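Local coordinates for F-BAR domain only protein 1 (Danio rerio, PDB 5JP2) that probably acts at an early step of clathrin-mediated endocytosis, its mu homology domain binding a peptide of Eps15, at residues A65-S76 and P97-M106. Sequence-based numbering, arbitrary orientation.
Sequences APVLSFRLVNIS and PDTKDFWFNM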
# COMPACT_ATOMS: atom_id res chain seq x y z
N ALA B 65 -29.39 -16.08 7.28
CA ALA B 65 -28.95 -15.38 6.09
C ALA B 65 -27.84 -16.14 5.37
O ALA B 65 -26.99 -16.76 6.02
CB ALA B 65 -28.45 -13.98 6.47
N PRO B 66 -27.83 -16.13 4.03
CA PRO B 66 -26.86 -16.94 3.28
C PRO B 66 -25.42 -16.51 3.52
O PRO B 66 -25.13 -15.37 3.87
CB PRO B 66 -27.27 -16.73 1.83
CG PRO B 66 -27.98 -15.45 1.84
CD PRO B 66 -28.68 -15.34 3.15
N VAL B 67 -24.52 -17.44 3.25
CA VAL B 67 -23.13 -17.34 3.67
C VAL B 67 -22.34 -16.48 2.70
O VAL B 67 -22.17 -16.83 1.53
CB VAL B 67 -22.51 -18.74 3.78
CG1 VAL B 67 -21.04 -18.65 4.15
CG2 VAL B 67 -23.27 -19.57 4.77
N LEU B 68 -21.81 -15.38 3.20
CA LEU B 68 -20.91 -14.55 2.43
C LEU B 68 -19.55 -15.23 2.36
O LEU B 68 -18.94 -15.52 3.39
CB LEU B 68 -20.81 -13.17 3.08
CG LEU B 68 -19.81 -12.20 2.48
CD1 LEU B 68 -20.05 -12.03 1.02
CD2 LEU B 68 -19.93 -10.89 3.19
N SER B 69 -19.07 -15.50 1.15
CA SER B 69 -17.86 -16.26 0.93
C SER B 69 -16.97 -15.53 -0.06
O SER B 69 -17.47 -14.92 -1.00
CB SER B 69 -18.19 -17.64 0.40
OG SER B 69 -17.00 -18.34 0.10
N PHE B 70 -15.66 -15.56 0.15
CA PHE B 70 -14.75 -14.90 -0.77
C PHE B 70 -13.47 -15.69 -0.97
O PHE B 70 -13.19 -16.66 -0.27
CB PHE B 70 -14.44 -13.47 -0.33
CG PHE B 70 -13.63 -13.37 0.93
CD1 PHE B 70 -12.25 -13.40 0.89
CD2 PHE B 70 -14.25 -13.18 2.14
CE1 PHE B 70 -11.51 -13.28 2.03
CE2 PHE B 70 -13.51 -13.05 3.29
CZ PHE B 70 -12.13 -13.10 3.23
N ARG B 71 -12.70 -15.27 -1.97
CA ARG B 71 -11.50 -15.96 -2.41
C ARG B 71 -10.35 -14.97 -2.55
O ARG B 71 -10.53 -13.88 -3.10
CB ARG B 71 -11.76 -16.62 -3.75
CG ARG B 71 -10.74 -17.59 -4.22
CD ARG B 71 -10.95 -17.94 -5.69
NE ARG B 71 -12.26 -18.53 -5.94
CZ ARG B 71 -12.57 -19.80 -5.71
NH1 ARG B 71 -11.67 -20.63 -5.21
NH2 ARG B 71 -13.79 -20.23 -5.98
N LEU B 72 -9.16 -15.34 -2.09
CA LEU B 72 -7.95 -14.60 -2.43
C LEU B 72 -7.25 -15.24 -3.62
O LEU B 72 -7.08 -16.46 -3.66
CB LEU B 72 -6.98 -14.54 -1.25
CG LEU B 72 -7.53 -14.12 0.10
CD1 LEU B 72 -6.43 -14.28 1.12
CD2 LEU B 72 -7.99 -12.68 0.05
N VAL B 73 -6.80 -14.42 -4.56
CA VAL B 73 -6.21 -14.91 -5.79
C VAL B 73 -4.88 -14.22 -6.03
O VAL B 73 -4.62 -13.13 -5.51
CB VAL B 73 -7.13 -14.70 -7.00
CG1 VAL B 73 -8.42 -15.46 -6.82
CG2 VAL B 73 -7.43 -13.24 -7.17
N ASN B 74 -4.05 -14.87 -6.85
CA ASN B 74 -2.70 -14.40 -7.17
C ASN B 74 -1.90 -14.14 -5.90
O ASN B 74 -1.24 -13.11 -5.75
CB ASN B 74 -2.73 -13.16 -8.07
CG ASN B 74 -1.38 -12.84 -8.66
OD1 ASN B 74 -0.54 -13.72 -8.82
ND2 ASN B 74 -1.16 -11.57 -8.98
N ILE B 75 -1.94 -15.09 -4.98
CA ILE B 75 -1.34 -14.94 -3.67
C ILE B 75 0.00 -15.66 -3.56
O ILE B 75 0.52 -15.82 -2.46
CB ILE B 75 -2.30 -15.40 -2.58
CG1 ILE B 75 -2.72 -16.84 -2.84
CG2 ILE B 75 -3.51 -14.50 -2.55
CD1 ILE B 75 -3.45 -17.45 -1.71
N SER B 76 0.52 -16.17 -4.67
CA SER B 76 1.82 -16.83 -4.64
C SER B 76 2.92 -15.93 -4.07
O SER B 76 3.88 -16.45 -3.51
CB SER B 76 2.20 -17.29 -6.04
OG SER B 76 2.29 -16.19 -6.91
N PRO B 97 -1.84 -23.33 -4.05
CA PRO B 97 -0.87 -22.27 -3.75
C PRO B 97 -1.30 -20.89 -4.21
O PRO B 97 -0.86 -19.90 -3.61
CB PRO B 97 0.38 -22.73 -4.50
CG PRO B 97 -0.17 -23.49 -5.65
CD PRO B 97 -1.37 -24.21 -5.14
N ASP B 98 -2.08 -20.77 -5.28
CA ASP B 98 -2.43 -19.47 -5.84
C ASP B 98 -3.79 -18.95 -5.40
O ASP B 98 -4.18 -17.86 -5.82
CB ASP B 98 -2.40 -19.52 -7.36
CG ASP B 98 -1.08 -19.05 -7.92
OD1 ASP B 98 -0.56 -18.03 -7.42
OD2 ASP B 98 -0.55 -19.69 -8.85
N THR B 99 -4.53 -19.70 -4.59
CA THR B 99 -5.90 -19.34 -4.24
C THR B 99 -6.22 -19.84 -2.84
O THR B 99 -5.76 -20.91 -2.44
CB THR B 99 -6.85 -19.95 -5.27
OG1 THR B 99 -6.80 -19.17 -6.47
CG2 THR B 99 -8.26 -20.02 -4.76
N LYS B 100 -7.03 -19.08 -2.10
CA LYS B 100 -7.53 -19.56 -0.81
C LYS B 100 -8.91 -19.00 -0.52
O LYS B 100 -9.17 -17.82 -0.75
CB LYS B 100 -6.59 -19.20 0.34
CG LYS B 100 -6.77 -20.17 1.50
CD LYS B 100 -6.12 -19.72 2.79
CE LYS B 100 -6.14 -20.86 3.78
NZ LYS B 100 -7.39 -21.67 3.64
N ASP B 101 -9.75 -19.83 0.07
CA ASP B 101 -11.15 -19.52 0.32
C ASP B 101 -11.41 -19.24 1.79
O ASP B 101 -10.78 -19.83 2.68
CB ASP B 101 -12.07 -20.66 -0.11
CG ASP B 101 -12.16 -20.81 -1.60
OD1 ASP B 101 -11.14 -21.13 -2.23
OD2 ASP B 101 -13.24 -20.57 -2.14
N PHE B 102 -12.36 -18.35 2.03
CA PHE B 102 -12.80 -18.00 3.37
C PHE B 102 -14.31 -17.87 3.38
O PHE B 102 -14.91 -17.40 2.42
CB PHE B 102 -12.16 -16.70 3.82
CG PHE B 102 -10.68 -16.79 3.97
CD1 PHE B 102 -10.13 -17.22 5.16
CD2 PHE B 102 -9.84 -16.46 2.93
CE1 PHE B 102 -8.77 -17.30 5.30
CE2 PHE B 102 -8.49 -16.53 3.07
CZ PHE B 102 -7.95 -16.96 4.25
N TRP B 103 -14.93 -18.28 4.48
CA TRP B 103 -16.36 -18.13 4.69
C TRP B 103 -16.59 -17.31 5.95
O TRP B 103 -15.87 -17.46 6.93
CB TRP B 103 -17.07 -19.48 4.83
CG TRP B 103 -16.85 -20.36 3.66
CD1 TRP B 103 -17.72 -20.59 2.64
CD2 TRP B 103 -15.68 -21.12 3.37
NE1 TRP B 103 -17.17 -21.45 1.73
CE2 TRP B 103 -15.92 -21.80 2.16
CE3 TRP B 103 -14.47 -21.31 4.02
CZ2 TRP B 103 -14.98 -22.64 1.58
CZ3 TRP B 103 -13.53 -22.15 3.45
CH2 TRP B 103 -13.79 -22.80 2.24
N PHE B 104 -17.59 -16.46 5.93
CA PHE B 104 -17.95 -15.72 7.12
C PHE B 104 -18.76 -16.59 8.07
O PHE B 104 -19.53 -17.46 7.66
CB PHE B 104 -18.78 -14.50 6.76
CG PHE B 104 -17.97 -13.29 6.48
CD1 PHE B 104 -17.59 -12.45 7.49
CD2 PHE B 104 -17.58 -13.00 5.20
CE1 PHE B 104 -16.85 -11.34 7.22
CE2 PHE B 104 -16.84 -11.90 4.93
CZ PHE B 104 -16.48 -11.07 5.94
N ASN B 105 -18.60 -16.31 9.36
CA ASN B 105 -19.54 -16.77 10.36
C ASN B 105 -20.67 -15.76 10.42
O ASN B 105 -20.48 -14.64 10.90
CB ASN B 105 -18.83 -16.89 11.70
CG ASN B 105 -19.72 -17.41 12.82
OD1 ASN B 105 -19.36 -18.37 13.49
ND2 ASN B 105 -20.85 -16.79 13.03
N MET B 106 -21.86 -16.14 9.97
CA MET B 106 -22.87 -15.11 9.78
C MET B 106 -23.45 -14.65 11.10
O MET B 106 -23.91 -13.51 11.21
CB MET B 106 -23.97 -15.60 8.85
CG MET B 106 -23.51 -15.98 7.45
SD MET B 106 -22.58 -14.75 6.52
CE MET B 106 -23.70 -13.39 6.46
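Phe-70 and Phe-102 sit across from each other in the two strands as an antiparallel hydrogen-bonded pair. Phe-70 N reaches Phe-102 O at 3.0 Å, and Phe-102 N returns the bond to Phe-70 O. Leu-72 pairs with Lys-100 in the same way, and Phe-104 N bonds to Leu-68 O. Ser-69 OG also donates to Phe-102 O, from 3.3 Å and from above the carbonyl plane, so two donors grip this oxygen. At one end Leu-68 N makes a weak bond to Met-106 SD.

Phe-70, Leu-72 and Phe-102 make one face of the pair largely apolar; Lys-100 leaves from the same face, its amine leading away. Phe-102 CB lies over one face of the Phe-70 ring, a CH-pi contact 4.0 Å from the centroid. The ring planes tilt by 27° and are offset, with centroids 5.5 Å apart, so little of one ring lies over the other. Leu-72 CD1 touches Phe-102 CE2 at 3.6 Å. Leu-68 lies alongside Phe-104, its CG 3.6 Å from CD2 of that ring.

The segments supply the two central strands of a four-stranded antiparallel sheet in the mu homology domain, flanked by strands 88-90 and 258-261. Phe-70, Leu-72 and Phe-104 also pack on strand 125-137 of the large mixed sheet.

On the other face Arg-71 and Asp-101 form a salt bridge, NH1 to OD1 at 3.1 Å. The guanidinium and carboxylate planes stand 86° apart, with OD2 over one guanidinium face. A bend at chi3 (-60°) turns the arginine tip to this carboxylate, while CG and CD rest on Thr-99 CG2. A leucine in place of Arg-71 would probably leave Asp-101 without its cationic mate, though Gln-94 NE2 also bonds to OD1.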